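Local coordinates for protein uncharacterized esterase YxiM (Bacillus subtilis, PDB 2O14) that is an uncharacterized esterase-like protein of the GDSL lipolytic family, probably a hydrolase acting on ester bonds, with a galactose-binding-like beta domain preceding the hydrolase domain, at residues F69-F80 with G130-E138; L236-N244 with V293-I301. One frame throughout, in Å; residues are numbered along the deposited sequence.

Contact 1 of 2, residues F69-F80 with G130-E138; sequences FLAYGTKSNNTF and GQLNLLVTE
In the galactose-binding-domain-like beta sandwich, the loop from strand 65-69 to strand 80-83 packs on strand 131-138, Phe69 against Leu135 and Val136. The Phe69 ring lies with one face over the Leu135-Val136 peptide, Val136 N standing 3.6 Å above the ring plane of Phe69, over its centre. Its two flanks meet different side chains: Phe69 CE1 touches Leu135 CB at 3.5 Å, and CE2 lies against Val136 CG2. An alanine in place of Phe69 is likely to bare this peptide and open a gap beside Leu135 and Val136. Leu135 fills the inside of the loop. Its CG, set between the backbone N and the carbonyl carbon (chi1 75°), carries the methyls into the loop: CD1 of Leu135 lies 3.7 Å from Tyr72 CA and its CD2 3.8 Å from Thr79 CG2. Further along, the peptide nitrogen of Gly73 donates to Thr137 OG1 over 2.8 Å through a bent bond (136° at the hydrogen), at the first residue of the type I turn Gly73-Ser76. The same hydroxyl oxygen sits at the edge of the Tyr72 ring, where Glu138 OE2 also lies, close to the ring plane. Thr79 turns its hydroxyl to Asn81, which also receives the amide of Asn133. Strand pairing begins at the far end of the loop: Phe80 and Leu134 form an antiparallel hydrogen-bonded pair, with Phe80 N to Leu134 O at 2.8 Å and nearly straight (170°), and Leu134 N to Phe80 O at 3.1 Å. The Phe80 ring enters the core between the sheets, edge-to-face with Phe18, Phe20 and Phe46. The chain thus crosses from one sheet of the sandwich to the other, as in the jelly-roll folds of galactose-binding domains.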
ATOM      1  N   PHE A  69      19.490   2.108  -6.859  1.00 17.54           N
ATOM      2  CA  PHE A  69      19.395   3.536  -6.587  1.00 17.68           C
ATOM      3  C   PHE A  69      20.217   3.810  -5.332  1.00 18.17           C
ATOM      4  O   PHE A  69      19.846   3.387  -4.234  1.00 17.95           O
ATOM      5  CB  PHE A  69      17.938   3.930  -6.372  1.00 15.13           C
ATOM      6  CG  PHE A  69      17.096   3.834  -7.615  1.00 15.32           C
ATOM      7  CD1 PHE A  69      16.776   4.973  -8.345  1.00 14.20           C
ATOM      8  CD2 PHE A  69      16.626   2.599  -8.061  1.00 14.15           C
ATOM      9  CE1 PHE A  69      15.995   4.886  -9.504  1.00 12.77           C
ATOM     10  CE2 PHE A  69      15.846   2.502  -9.217  1.00 11.92           C
ATOM     11  CZ  PHE A  69      15.532   3.646  -9.935  1.00 11.48           C
ATOM     12  N   LEU A  70      21.338   4.505  -5.510  1.00 16.11           N
ATOM     13  CA  LEU A  70      22.238   4.838  -4.411  1.00 19.70           C
ATOM     14  C   LEU A  70      21.739   6.051  -3.624  1.00 20.46           C
ATOM     15  O   LEU A  70      22.042   6.213  -2.443  1.00 21.59           O
ATOM     16  CB  LEU A  70      23.644   5.096  -4.953  1.00 19.60           C
ATOM     17  CG  LEU A  70      24.252   3.912  -5.708  1.00 21.65           C
ATOM     18  CD1 LEU A  70      25.656   4.269  -6.182  1.00 22.20           C
ATOM     19  CD2 LEU A  70      24.288   2.694  -4.803  1.00 21.41           C
ATOM     20  N   ALA A  71      20.989   6.909  -4.299  1.00 21.71           N
ATOM     21  CA  ALA A  71      20.391   8.075  -3.674  1.00 18.81           C
ATOM     22  C   ALA A  71      18.903   7.778  -3.799  1.00 19.15           C
ATOM     23  O   ALA A  71      18.460   7.263  -4.826  1.00 20.22           O
ATOM     24  CB  ALA A  71      20.757   9.333  -4.441  1.00 18.51           C
ATOM     25  N   TYR A  72      18.130   8.062  -2.756  1.00 17.27           N
ATOM     26  CA  TYR A  72      16.700   7.793  -2.809  1.00 17.47           C
ATOM     27  C   TYR A  72      15.881   8.807  -2.018  1.00 16.41           C
ATOM     28  O   TYR A  72      16.394   9.851  -1.620  1.00 16.61           O
ATOM     29  CB  TYR A  72      16.412   6.371  -2.313  1.00 23.66           C
ATOM     30  CG  TYR A  72      17.091   6.052  -1.008  1.00 26.11           C
ATOM     31  CD1 TYR A  72      18.404   5.591  -0.980  1.00 27.16           C
ATOM     32  CD2 TYR A  72      16.444   6.277   0.199  1.00 27.51           C
ATOM     33  CE1 TYR A  72      19.055   5.366   0.226  1.00 29.84           C
ATOM     34  CE2 TYR A  72      17.083   6.060   1.407  1.00 31.11           C
ATOM     35  CZ  TYR A  72      18.387   5.608   1.414  1.00 32.05           C
ATOM     36  OH  TYR A  72      19.022   5.426   2.616  1.00 37.26           O
ATOM     37  N   GLY A  73      14.612   8.480  -1.785  1.00 19.51           N
ATOM     38  CA  GLY A  73      13.707   9.379  -1.086  1.00 19.03           C
ATOM     39  C   GLY A  73      12.700   9.863  -2.122  1.00 18.94           C
ATOM     40  O   GLY A  73      13.071  10.093  -3.275  1.00 17.78           O
ATOM     41  N   THR A  74      11.441  10.029  -1.730  1.00 15.46           N
ATOM     42  CA  THR A  74      10.398  10.446  -2.669  1.00 16.20           C
ATOM     43  C   THR A  74      10.664  11.732  -3.454  1.00 16.72           C
ATOM     44  O   THR A  74      10.109  11.924  -4.533  1.00 17.24           O
ATOM     45  CB  THR A  74       9.024  10.574  -1.959  1.00 20.65           C
ATOM     46  OG1 THR A  74       9.067  11.640  -1.001  1.00 21.14           O
ATOM     47  CG2 THR A  74       8.671   9.264  -1.245  1.00 15.51           C
ATOM     48  N   LYS A  75      11.507  12.611  -2.922  1.00 18.22           N
ATOM     49  CA  LYS A  75      11.818  13.868  -3.604  1.00 20.09           C
ATOM     50  C   LYS A  75      13.172  13.828  -4.303  1.00 18.09           C
ATOM     51  O   LYS A  75      13.609  14.814  -4.889  1.00 17.89           O
ATOM     52  CB  LYS A  75      11.800  15.027  -2.606  1.00 23.83           C
ATOM     53  CG  LYS A  75      10.487  15.796  -2.564  1.00 27.24           C
ATOM     54  CD  LYS A  75       9.293  14.894  -2.332  1.00 26.33           C
ATOM     55  CE  LYS A  75       8.016  15.712  -2.294  1.00 25.25           C
ATOM     56  NZ  LYS A  75       6.825  14.887  -2.031  1.00 24.07           N
ATOM     57  N   SER A  76      13.836  12.684  -4.248  1.00 16.80           N
ATOM     58  CA  SER A  76      15.142  12.560  -4.882  1.00 17.45           C
ATOM     59  C   SER A  76      15.068  12.781  -6.391  1.00 16.85           C
ATOM     60  O   SER A  76      14.075  12.439  -7.035  1.00 16.34           O
ATOM     61  CB  SER A  76      15.731  11.179  -4.597  1.00 14.13           C
ATOM     62  OG  SER A  76      17.000  11.048  -5.204  1.00 15.21           O
ATOM     63  N   ASN A  77      16.123  13.363  -6.945  1.00 16.73           N
ATOM     64  CA  ASN A  77      16.199  13.609  -8.377  1.00 19.00           C
ATOM     65  C   ASN A  77      16.820  12.400  -9.049  1.00 17.96           C
ATOM     66  O   ASN A  77      16.928  12.354 -10.274  1.00 17.60           O
ATOM     67  CB  ASN A  77      17.053  14.847  -8.671  1.00 38.93           C
ATOM     68  CG  ASN A  77      16.283  16.136  -8.489  1.00 44.44           C
ATOM     69  OD1 ASN A  77      16.864  17.186  -8.215  1.00 46.71           O
ATOM     70  ND2 ASN A  77      14.963  16.066  -8.654  1.00 46.14           N
ATOM     71  N   ASN A  78      17.232  11.428  -8.234  1.00 16.84           N
ATOM     72  CA  ASN A  78      17.843  10.203  -8.738  1.00 16.69           C
ATOM     73  C   ASN A  78      16.767   9.282  -9.314  1.00 15.71           C
ATOM     74  O   ASN A  78      16.553   8.177  -8.815  1.00 16.26           O
ATOM     75  CB  ASN A  78      18.575   9.468  -7.610  1.00 15.83           C
ATOM     76  CG  ASN A  78      19.461   8.342  -8.128  1.00 18.19           C
ATOM     77  OD1 ASN A  78      19.700   7.350  -7.436  1.00 20.20           O
ATOM     78  ND2 ASN A  78      19.967   8.502  -9.343  1.00 13.04           N
ATOM     79  N   THR A  79      16.093   9.728 -10.366  1.00 13.02           N
ATOM     80  CA  THR A  79      15.036   8.918 -10.969  1.00 12.68           C
ATOM     81  C   THR A  79      15.345   8.401 -12.365  1.00 12.42           C
ATOM     82  O   THR A  79      16.314   8.804 -13.005  1.00  9.07           O
ATOM     83  CB  THR A  79      13.730   9.722 -11.108  1.00 17.26           C
ATOM     84  OG1 THR A  79      13.998  10.930 -11.841  1.00 15.82           O
ATOM     85  CG2 THR A  79      13.148  10.059  -9.738  1.00 20.00           C
ATOM     86  N   PHE A  80      14.503   7.480 -12.814  1.00 15.54           N
ATOM     87  CA  PHE A  80      14.578   6.956 -14.164  1.00 16.94           C
ATOM     88  C   PHE A  80      13.453   7.754 -14.809  1.00 14.93           C
ATOM     89  O   PHE A  80      12.329   7.738 -14.303  1.00 15.84           O
ATOM     90  CB  PHE A  80      14.219   5.471 -14.205  1.00 18.16           C
ATOM     91  CG  PHE A  80      13.894   4.967 -15.586  1.00 17.99           C
ATOM     92  CD1 PHE A  80      14.889   4.861 -16.555  1.00 19.19           C
ATOM     93  CD2 PHE A  80      12.590   4.618 -15.921  1.00 18.86           C
ATOM     94  CE1 PHE A  80      14.587   4.412 -17.839  1.00 17.60           C
ATOM     95  CE2 PHE A  80      12.275   4.169 -17.200  1.00 19.45           C
ATOM     96  CZ  PHE A  80      13.277   4.066 -18.161  1.00 20.91           C
ATOM     97  N   GLY A 130       3.913  15.190 -19.260  1.00 26.70           N
ATOM     98  CA  GLY A 130       4.563  14.500 -20.362  1.00 24.16           C
ATOM     99  C   GLY A 130       5.785  13.662 -20.037  1.00 23.53           C
ATOM    100  O   GLY A 130       6.521  13.278 -20.946  1.00 22.80           O
ATOM    101  N   GLN A 131       6.005  13.360 -18.760  1.00 23.59           N
ATOM    102  CA  GLN A 131       7.164  12.561 -18.366  1.00 24.13           C
ATOM    103  C   GLN A 131       6.965  11.868 -17.019  1.00 25.32           C
ATOM    104  O   GLN A 131       6.440  12.463 -16.075  1.00 26.75           O
ATOM    105  CB  GLN A 131       8.411  13.453 -18.298  1.00 21.12           C
ATOM    106  CG  GLN A 131       9.709  12.707 -18.061  1.00 21.14           C
ATOM    107  CD  GLN A 131      10.901  13.643 -17.955  1.00 23.22           C
ATOM    108  OE1 GLN A 131      11.075  14.329 -16.952  1.00 24.19           O
ATOM    109  NE2 GLN A 131      11.720  13.681 -18.998  1.00 21.70           N
ATOM    110  N   LEU A 132       7.389  10.608 -16.941  1.00 22.70           N
ATOM    111  CA  LEU A 132       7.274   9.820 -15.712  1.00 21.00           C
ATOM    112  C   LEU A 132       8.647   9.742 -15.046  1.00 20.99           C
ATOM    113  O   LEU A 132       9.639   9.431 -15.704  1.00 19.48           O
ATOM    114  CB  LEU A 132       6.783   8.405 -16.042  1.00 20.04           C
ATOM    115  CG  LEU A 132       6.756   7.390 -14.893  1.00 20.30           C
ATOM    116  CD1 LEU A 132       5.712   7.792 -13.860  1.00 16.76           C
ATOM    117  CD2 LEU A 132       6.449   6.008 -15.445  1.00 17.43           C
ATOM    118  N   ASN A 133       8.703  10.029 -13.746  1.00 17.56           N
ATOM    119  CA  ASN A 133       9.964   9.984 -13.005  1.00 18.37           C
ATOM    120  C   ASN A 133       9.776   9.048 -11.822  1.00 17.42           C
ATOM    121  O   ASN A 133       9.049   9.356 -10.871  1.00 17.88           O
ATOM    122  CB  ASN A 133      10.356  11.388 -12.541  1.00 22.07           C
ATOM    123  CG  ASN A 133      10.163  12.431 -13.636  1.00 23.35           C
ATOM    124  OD1 ASN A 133       9.058  12.926 -13.841  1.00 27.33           O
ATOM    125  ND2 ASN A 133      11.232  12.743 -14.361  1.00 22.82           N
ATOM    126  N   LEU A 134      10.450   7.907 -11.892  1.00 16.40           N
ATOM    127  CA  LEU A 134      10.322   6.865 -10.882  1.00 16.20           C
ATOM    128  C   LEU A 134      11.640   6.405 -10.261  1.00 16.76           C
ATOM    129  O   LEU A 134      12.706   6.525 -10.864  1.00 15.49           O
ATOM    130  CB  LEU A 134       9.596   5.674 -11.533  1.00 17.36           C
ATOM    131  CG  LEU A 134       9.369   4.339 -10.820  1.00 19.23           C
ATOM    132  CD1 LEU A 134       8.298   3.551 -11.563  1.00 16.27           C
ATOM    133  CD2 LEU A 134      10.674   3.549 -10.758  1.00 17.45           C
ATOM    134  N   LEU A 135      11.559   5.900  -9.034  1.00 18.96           N
ATOM    135  CA  LEU A 135      12.731   5.365  -8.349  1.00 18.71           C
ATOM    136  C   LEU A 135      12.252   4.344  -7.331  1.00 18.69           C
ATOM    137  O   LEU A 135      11.065   4.303  -6.989  1.00 18.51           O
ATOM    138  CB  LEU A 135      13.533   6.461  -7.628  1.00 22.43           C
ATOM    139  CG  LEU A 135      13.008   7.068  -6.315  1.00 24.17           C
ATOM    140  CD1 LEU A 135      14.187   7.537  -5.473  1.00 25.88           C
ATOM    141  CD2 LEU A 135      12.051   8.225  -6.595  1.00 24.04           C
ATOM    142  N   VAL A 136      13.170   3.499  -6.882  1.00 18.34           N
ATOM    143  CA  VAL A 136      12.862   2.504  -5.864  1.00 19.12           C
ATOM    144  C   VAL A 136      13.467   3.191  -4.658  1.00 18.91           C
ATOM    145  O   VAL A 136      14.572   3.728  -4.744  1.00 18.02           O
ATOM    146  CB  VAL A 136      13.564   1.165  -6.156  1.00 17.23           C
ATOM    147  CG1 VAL A 136      13.249   0.150  -5.057  1.00 12.78           C
ATOM    148  CG2 VAL A 136      13.097   0.638  -7.504  1.00 16.16           C
ATOM    149  N   THR A 137      12.759   3.190  -3.539  1.00 17.80           N
ATOM    150  CA  THR A 137      13.258   3.912  -2.385  1.00 17.83           C
ATOM    151  C   THR A 137      13.054   3.256  -1.029  1.00 20.62           C
ATOM    152  O   THR A 137      12.458   2.181  -0.897  1.00 18.93           O
ATOM    153  CB  THR A 137      12.624   5.319  -2.339  1.00 16.65           C
ATOM    154  OG1 THR A 137      13.249   6.110  -1.319  1.00 16.66           O
ATOM    155  CG2 THR A 137      11.137   5.204  -2.056  1.00 13.68           C
ATOM    156  N   GLU A 138      13.530   3.963  -0.016  1.00 23.91           N
ATOM    157  CA  GLU A 138      13.475   3.501   1.349  1.00 27.50           C
ATOM    158  C   GLU A 138      12.210   2.832   1.810  1.00 29.24           C
ATOM    159  O   GLU A 138      11.114   3.405   1.828  1.00 27.35           O
ATOM    160  CB  GLU A 138      13.814   4.629   2.317  1.00 40.17           C
ATOM    161  CG  GLU A 138      14.572   4.139   3.538  1.00 44.30           C
ATOM    162  CD  GLU A 138      15.063   5.272   4.413  1.00 46.64           C
ATOM    163  OE1 GLU A 138      14.220   5.928   5.058  1.00 47.66           O
ATOM    164  OE2 GLU A 138      16.291   5.512   4.447  1.00 48.46           O
TER
HETATM  165  O   HOH W   1      18.874   3.442   4.035  1.00 39.80           O

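Contact 2 of 2, residues L236-N244 with V293-I301; sequences LQLGINDTN and VNRWYRASI
Trp296 and Tyr297 present ring faces to the turn that follows strand 233-237, each receiving an aliphatic carbon almost along its normal. Ile240 CG1 stands 3.7 Å from the centroid of the five-membered ring of Trp296, only 6° off the normal, a CH-pi contact; Arg295 CB covers the opposite face of the indole. Thr243 CG2 does the same to Tyr297, 3.8 Å from the ring centroid and 7° off its normal. With the methyl anti to its own carbonyl carbon, the Thr243 hydroxyl falls instead at the indole edge, in plane, with OG1 3.6 Å from Trp296 CE3. That hydroxyl is tied back to its own turn, donating to Ile240 O over 2.8 Å. The indole nitrogen bonds to Gln278 O and the Tyr297 hydroxyl to Glu249 O, fixing both aromatic groups at their polar ends. Gly239-Ile240-Asn241-Asp242 matches the GxND block of SGNH hydrolases, whose asparagine commonly lines the oxyanion hole; Ile240 lies about 7 Å, side chain to side chain, from both Ser171 and His342, assigned to the active site by similarity. Gly239 suits its place here: a beta carbon would clash with Trp296 O. Its own carbonyl oxygen, Gly239 O, meets Trp296 CA at 3.3 Å in a CA-H...O contact. Asp242 sets CB against Tyr297 CE2 at 3.8 Å while its carboxylate turns away to Ala212 N. Tyr297 takes the N-cap position of helix 298-307, and from that helix Ile301 CD1 reaches to 3.5 Å from Leu238 O.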
ATOM      1  N   LEU A 236      -9.344   3.728   6.276  1.00 24.03           N
ATOM      2  CA  LEU A 236      -8.300   3.839   7.287  1.00 23.12           C
ATOM      3  C   LEU A 236      -8.535   3.024   8.566  1.00 22.89           C
ATOM      4  O   LEU A 236      -9.604   3.091   9.177  1.00 20.95           O
ATOM      5  CB  LEU A 236      -8.131   5.334   7.619  1.00 24.06           C
ATOM      6  CG  LEU A 236      -7.011   5.927   8.487  1.00 26.05           C
ATOM      7  CD1 LEU A 236      -7.323   5.700   9.939  1.00 27.56           C
ATOM      8  CD2 LEU A 236      -5.672   5.323   8.114  1.00 24.15           C
ATOM      9  N   GLN A 237      -7.533   2.239   8.954  1.00 26.29           N
ATOM     10  CA  GLN A 237      -7.606   1.446  10.179  1.00 26.14           C
ATOM     11  C   GLN A 237      -6.268   1.474  10.908  1.00 26.21           C
ATOM     12  O   GLN A 237      -5.316   0.790  10.517  1.00 24.42           O
ATOM     13  CB  GLN A 237      -7.984  -0.012   9.905  1.00 21.89           C
ATOM     14  CG  GLN A 237      -8.011  -0.852  11.195  1.00 21.64           C
ATOM     15  CD  GLN A 237      -8.350  -2.313  10.973  1.00 21.84           C
ATOM     16  OE1 GLN A 237      -9.444  -2.643  10.517  1.00 21.76           O
ATOM     17  NE2 GLN A 237      -7.411  -3.198  11.302  1.00 19.80           N
ATOM     18  N   LEU A 238      -6.206   2.277  11.964  1.00 21.13           N
ATOM     19  CA  LEU A 238      -5.006   2.400  12.780  1.00 21.32           C
ATOM     20  C   LEU A 238      -5.452   2.398  14.234  1.00 21.36           C
ATOM     21  O   LEU A 238      -6.647   2.489  14.521  1.00 21.26           O
ATOM     22  CB  LEU A 238      -4.262   3.702  12.453  1.00 21.50           C
ATOM     23  CG  LEU A 238      -3.585   3.786  11.080  1.00 19.19           C
ATOM     24  CD1 LEU A 238      -3.149   5.216  10.802  1.00 21.25           C
ATOM     25  CD2 LEU A 238      -2.386   2.845  11.037  1.00 19.18           C
ATOM     26  N   GLY A 239      -4.498   2.285  15.151  1.00 25.17           N
ATOM     27  CA  GLY A 239      -4.839   2.273  16.561  1.00 24.43           C
ATOM     28  C   GLY A 239      -4.103   1.188  17.324  1.00 25.82           C
ATOM     29  O   GLY A 239      -3.907   1.294  18.539  1.00 24.28           O
ATOM     30  N   ILE A 240      -3.684   0.143  16.617  1.00 21.78           N
ATOM     31  CA  ILE A 240      -2.979  -0.956  17.253  1.00 23.53           C
ATOM     32  C   ILE A 240      -1.626  -0.513  17.805  1.00 24.90           C
ATOM     33  O   ILE A 240      -1.394  -0.554  19.017  1.00 24.70           O
ATOM     34  CB  ILE A 240      -2.782  -2.131  16.265  1.00 26.43           C
ATOM     35  CG1 ILE A 240      -4.146  -2.674  15.831  1.00 24.29           C
ATOM     36  CG2 ILE A 240      -1.965  -3.243  16.920  1.00 25.00           C
ATOM     37  CD1 ILE A 240      -4.061  -3.811  14.827  1.00 24.56           C
ATOM     38  N   ASN A 241      -0.740  -0.075  16.916  1.00 26.07           N
ATOM     39  CA  ASN A 241       0.596   0.367  17.308  1.00 24.84           C
ATOM     40  C   ASN A 241       0.556   1.680  18.078  1.00 24.10           C
ATOM     41  O   ASN A 241       1.455   1.987  18.865  1.00 21.47           O
ATOM     42  CB  ASN A 241       1.468   0.515  16.056  1.00 25.59           C
ATOM     43  CG  ASN A 241       1.632  -0.801  15.311  1.00 29.33           C
ATOM     44  OD1 ASN A 241       2.457  -1.639  15.679  1.00 28.97           O
ATOM     45  ND2 ASN A 241       0.828  -0.997  14.273  1.00 29.16           N
ATOM     46  N   ASP A 242      -0.501   2.450  17.853  1.00 22.45           N
ATOM     47  CA  ASP A 242      -0.663   3.731  18.514  1.00 21.85           C
ATOM     48  C   ASP A 242      -0.717   3.624  20.038  1.00 22.90           C
ATOM     49  O   ASP A 242      -0.363   4.575  20.741  1.00 23.04           O
ATOM     50  CB  ASP A 242      -1.928   4.414  17.996  1.00 21.74           C
ATOM     51  CG  ASP A 242      -1.919   4.574  16.486  1.00 21.38           C
ATOM     52  OD1 ASP A 242      -2.017   3.555  15.774  1.00 20.91           O
ATOM     53  OD2 ASP A 242      -1.797   5.720  16.011  1.00 23.84           O
ATOM     54  N   THR A 243      -1.146   2.472  20.548  1.00 26.90           N
ATOM     55  CA  THR A 243      -1.249   2.279  21.990  1.00 27.82           C
ATOM     56  C   THR A 243       0.081   1.920  22.648  1.00 29.06           C
ATOM     57  O   THR A 243       0.193   1.929  23.877  1.00 30.66           O
ATOM     58  CB  THR A 243      -2.289   1.187  22.348  1.00 22.65           C
ATOM     59  OG1 THR A 243      -1.911  -0.057  21.746  1.00 21.79           O
ATOM     60  CG2 THR A 243      -3.676   1.592  21.858  1.00 22.36           C
ATOM     61  N   ASN A 244       1.083   1.600  21.835  1.00 23.00           N
ATOM     62  CA  ASN A 244       2.407   1.266  22.352  1.00 22.78           C
ATOM     63  C   ASN A 244       3.011   2.549  22.934  1.00 22.57           C
ATOM     64  O   ASN A 244       3.108   3.566  22.247  1.00 22.96           O
ATOM     65  CB  ASN A 244       3.296   0.745  21.222  1.00 24.48           C
ATOM     66  CG  ASN A 244       4.597   0.138  21.727  1.00 26.32           C
ATOM     67  OD1 ASN A 244       5.196   0.615  22.697  1.00 23.38           O
ATOM     68  ND2 ASN A 244       5.049  -0.914  21.055  1.00 25.62           N
ATOM     69  N   VAL A 293     -13.492  -4.923  22.739  1.00 29.63           N
ATOM     70  CA  VAL A 293     -14.103  -3.596  22.691  1.00 29.62           C
ATOM     71  C   VAL A 293     -13.310  -2.395  23.210  1.00 28.92           C
ATOM     72  O   VAL A 293     -13.630  -1.257  22.864  1.00 29.73           O
ATOM     73  CB  VAL A 293     -15.483  -3.599  23.406  1.00 29.62           C
ATOM     74  CG1 VAL A 293     -16.430  -4.554  22.692  1.00 28.29           C
ATOM     75  CG2 VAL A 293     -15.321  -3.997  24.875  1.00 27.94           C
ATOM     76  N   ASN A 294     -12.289  -2.624  24.030  1.00 28.75           N
ATOM     77  CA  ASN A 294     -11.514  -1.503  24.563  1.00 29.82           C
ATOM     78  C   ASN A 294     -10.089  -1.414  24.030  1.00 28.52           C
ATOM     79  O   ASN A 294      -9.290  -0.622  24.523  1.00 27.99           O
ATOM     80  CB  ASN A 294     -11.468  -1.572  26.089  1.00 36.31           C
ATOM     81  CG  ASN A 294     -12.851  -1.599  26.708  1.00 39.70           C
ATOM     82  OD1 ASN A 294     -13.635  -0.661  26.551  1.00 39.62           O
ATOM     83  ND2 ASN A 294     -13.160  -2.684  27.412  1.00 39.49           N
ATOM     84  N   ARG A 295      -9.771  -2.218  23.023  1.00 29.49           N
ATOM     85  CA  ARG A 295      -8.428  -2.212  22.455  1.00 29.42           C
ATOM     86  C   ARG A 295      -8.210  -1.189  21.346  1.00 29.22           C
ATOM     87  O   ARG A 295      -9.158  -0.697  20.730  1.00 28.37           O
ATOM     88  CB  ARG A 295      -8.076  -3.590  21.886  1.00 27.53           C
ATOM     89  CG  ARG A 295      -7.751  -4.670  22.900  1.00 27.18           C
ATOM     90  CD  ARG A 295      -7.214  -5.882  22.160  1.00 27.14           C
ATOM     91  NE  ARG A 295      -6.844  -6.988  23.036  1.00 27.15           N
ATOM     92  CZ  ARG A 295      -5.778  -7.007  23.828  1.00 28.63           C
ATOM     93  NH1 ARG A 295      -4.949  -5.971  23.873  1.00 27.05           N
ATOM     94  NH2 ARG A 295      -5.534  -8.082  24.572  1.00 29.08           N
ATOM     95  N   TRP A 296      -6.938  -0.878  21.113  1.00 26.09           N
ATOM     96  CA  TRP A 296      -6.518   0.019  20.047  1.00 24.76           C
ATOM     97  C   TRP A 296      -7.250   1.363  19.928  1.00 24.78           C
ATOM     98  O   TRP A 296      -7.597   1.772  18.820  1.00 24.41           O
ATOM     99  CB  TRP A 296      -6.646  -0.732  18.722  1.00 25.86           C
ATOM    100  CG  TRP A 296      -6.380  -2.223  18.818  1.00 25.06           C
ATOM    101  CD1 TRP A 296      -7.093  -3.217  18.210  1.00 26.70           C
ATOM    102  CD2 TRP A 296      -5.289  -2.872  19.494  1.00 25.50           C
ATOM    103  NE1 TRP A 296      -6.513  -4.442  18.456  1.00 25.79           N
ATOM    104  CE2 TRP A 296      -5.406  -4.259  19.241  1.00 25.98           C
ATOM    105  CE3 TRP A 296      -4.224  -2.416  20.284  1.00 24.06           C
ATOM    106  CZ2 TRP A 296      -4.496  -5.196  19.751  1.00 26.66           C
ATOM    107  CZ3 TRP A 296      -3.316  -3.348  20.790  1.00 25.62           C
ATOM    108  CH2 TRP A 296      -3.459  -4.722  20.520  1.00 26.48           C
ATOM    109  N   TYR A 297      -7.475   2.049  21.049  1.00 23.35           N
ATOM    110  CA  TYR A 297      -8.170   3.344  21.043  1.00 23.45           C
ATOM    111  C   TYR A 297      -9.520   3.333  20.318  1.00 22.60           C
ATOM    112  O   TYR A 297      -9.942   4.355  19.770  1.00 22.49           O
ATOM    113  CB  TYR A 297      -7.304   4.440  20.404  1.00 23.55           C
ATOM    114  CG  TYR A 297      -6.030   4.789  21.147  1.00 26.93           C
ATOM    115  CD1 TYR A 297      -5.941   4.665  22.533  1.00 25.66           C
ATOM    116  CD2 TYR A 297      -4.923   5.288  20.459  1.00 24.16           C
ATOM    117  CE1 TYR A 297      -4.779   5.030  23.213  1.00 26.23           C
ATOM    118  CE2 TYR A 297      -3.761   5.658  21.128  1.00 25.86           C
ATOM    119  CZ  TYR A 297      -3.693   5.526  22.504  1.00 26.74           C
ATOM    120  OH  TYR A 297      -2.536   5.888  23.162  1.00 28.39           O
ATOM    121  N   ARG A 298     -10.198   2.189  20.317  1.00 23.91           N
ATOM    122  CA  ARG A 298     -11.497   2.066  19.655  1.00 25.83           C
ATOM    123  C   ARG A 298     -12.459   3.193  20.008  1.00 26.33           C
ATOM    124  O   ARG A 298     -13.187   3.690  19.150  1.00 26.99           O
ATOM    125  CB  ARG A 298     -12.145   0.720  20.000  1.00 25.91           C
ATOM    126  CG  ARG A 298     -13.573   0.563  19.485  1.00 25.74           C
ATOM    127  CD  ARG A 298     -13.997  -0.897  19.438  1.00 25.51           C
ATOM    128  NE  ARG A 298     -15.395  -1.046  19.036  1.00 26.21           N
ATOM    129  CZ  ARG A 298     -16.431  -0.845  19.843  1.00 25.84           C
ATOM    130  NH1 ARG A 298     -16.235  -0.492  21.104  1.00 26.07           N
ATOM    131  NH2 ARG A 298     -17.665  -0.985  19.384  1.00 25.46           N
ATOM    132  N   ALA A 299     -12.462   3.592  21.275  1.00 32.22           N
ATOM    133  CA  ALA A 299     -13.351   4.652  21.739  1.00 32.36           C
ATOM    134  C   ALA A 299     -13.226   5.933  20.908  1.00 32.24           C
ATOM    135  O   ALA A 299     -14.232   6.544  20.536  1.00 32.50           O
ATOM    136  CB  ALA A 299     -13.070   4.947  23.214  1.00 31.42           C
ATOM    137  N   SER A 300     -11.991   6.334  20.617  1.00 23.73           N
ATOM    138  CA  SER A 300     -11.736   7.543  19.838  1.00 23.48           C
ATOM    139  C   SER A 300     -12.156   7.405  18.387  1.00 21.99           C
ATOM    140  O   SER A 300     -12.600   8.373  17.768  1.00 21.52           O
ATOM    141  CB  SER A 300     -10.252   7.914  19.898  1.00 35.96           C
ATOM    142  OG  SER A 300      -9.889   8.302  21.210  1.00 40.65           O
ATOM    143  N   ILE A 301     -12.001   6.204  17.841  1.00 23.45           N
ATOM    144  CA  ILE A 301     -12.379   5.953  16.456  1.00 23.97           C
ATOM    145  C   ILE A 301     -13.896   6.100  16.294  1.00 25.57           C
ATOM    146  O   ILE A 301     -14.369   6.673  15.311  1.00 26.43           O
ATOM    147  CB  ILE A 301     -11.936   4.538  16.011  1.00 22.36           C
ATOM    148  CG1 ILE A 301     -10.416   4.411  16.139  1.00 22.25           C
ATOM    149  CG2 ILE A 301     -12.347   4.286  14.567  1.00 19.96           C
ATOM    150  CD1 ILE A 301      -9.884   3.027  15.846  1.00 23.09           C
TER

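How the contacts relate
Contact 1 and contact 2 lie on opposite sides of the chain's centre, 34 Å apart between centres and about 16 Å between nearest atoms, without touching. They follow one another along the chain: 69-80 with 130-138 closes before 236-244 with 293-301 opens. No sheet is shared. Contact 1 joins the end of strand 65-69 in the mixed sheet to the five-stranded antiparallel sheet of the galactose-binding-like domain; contact 2 joins the end of a strand of the parallel five-stranded sheet to the start of helix 298-307 in the GDSL hydrolase domain. One therefore belongs to the beta-sandwich domain, the other to the surroundings of the predicted active site.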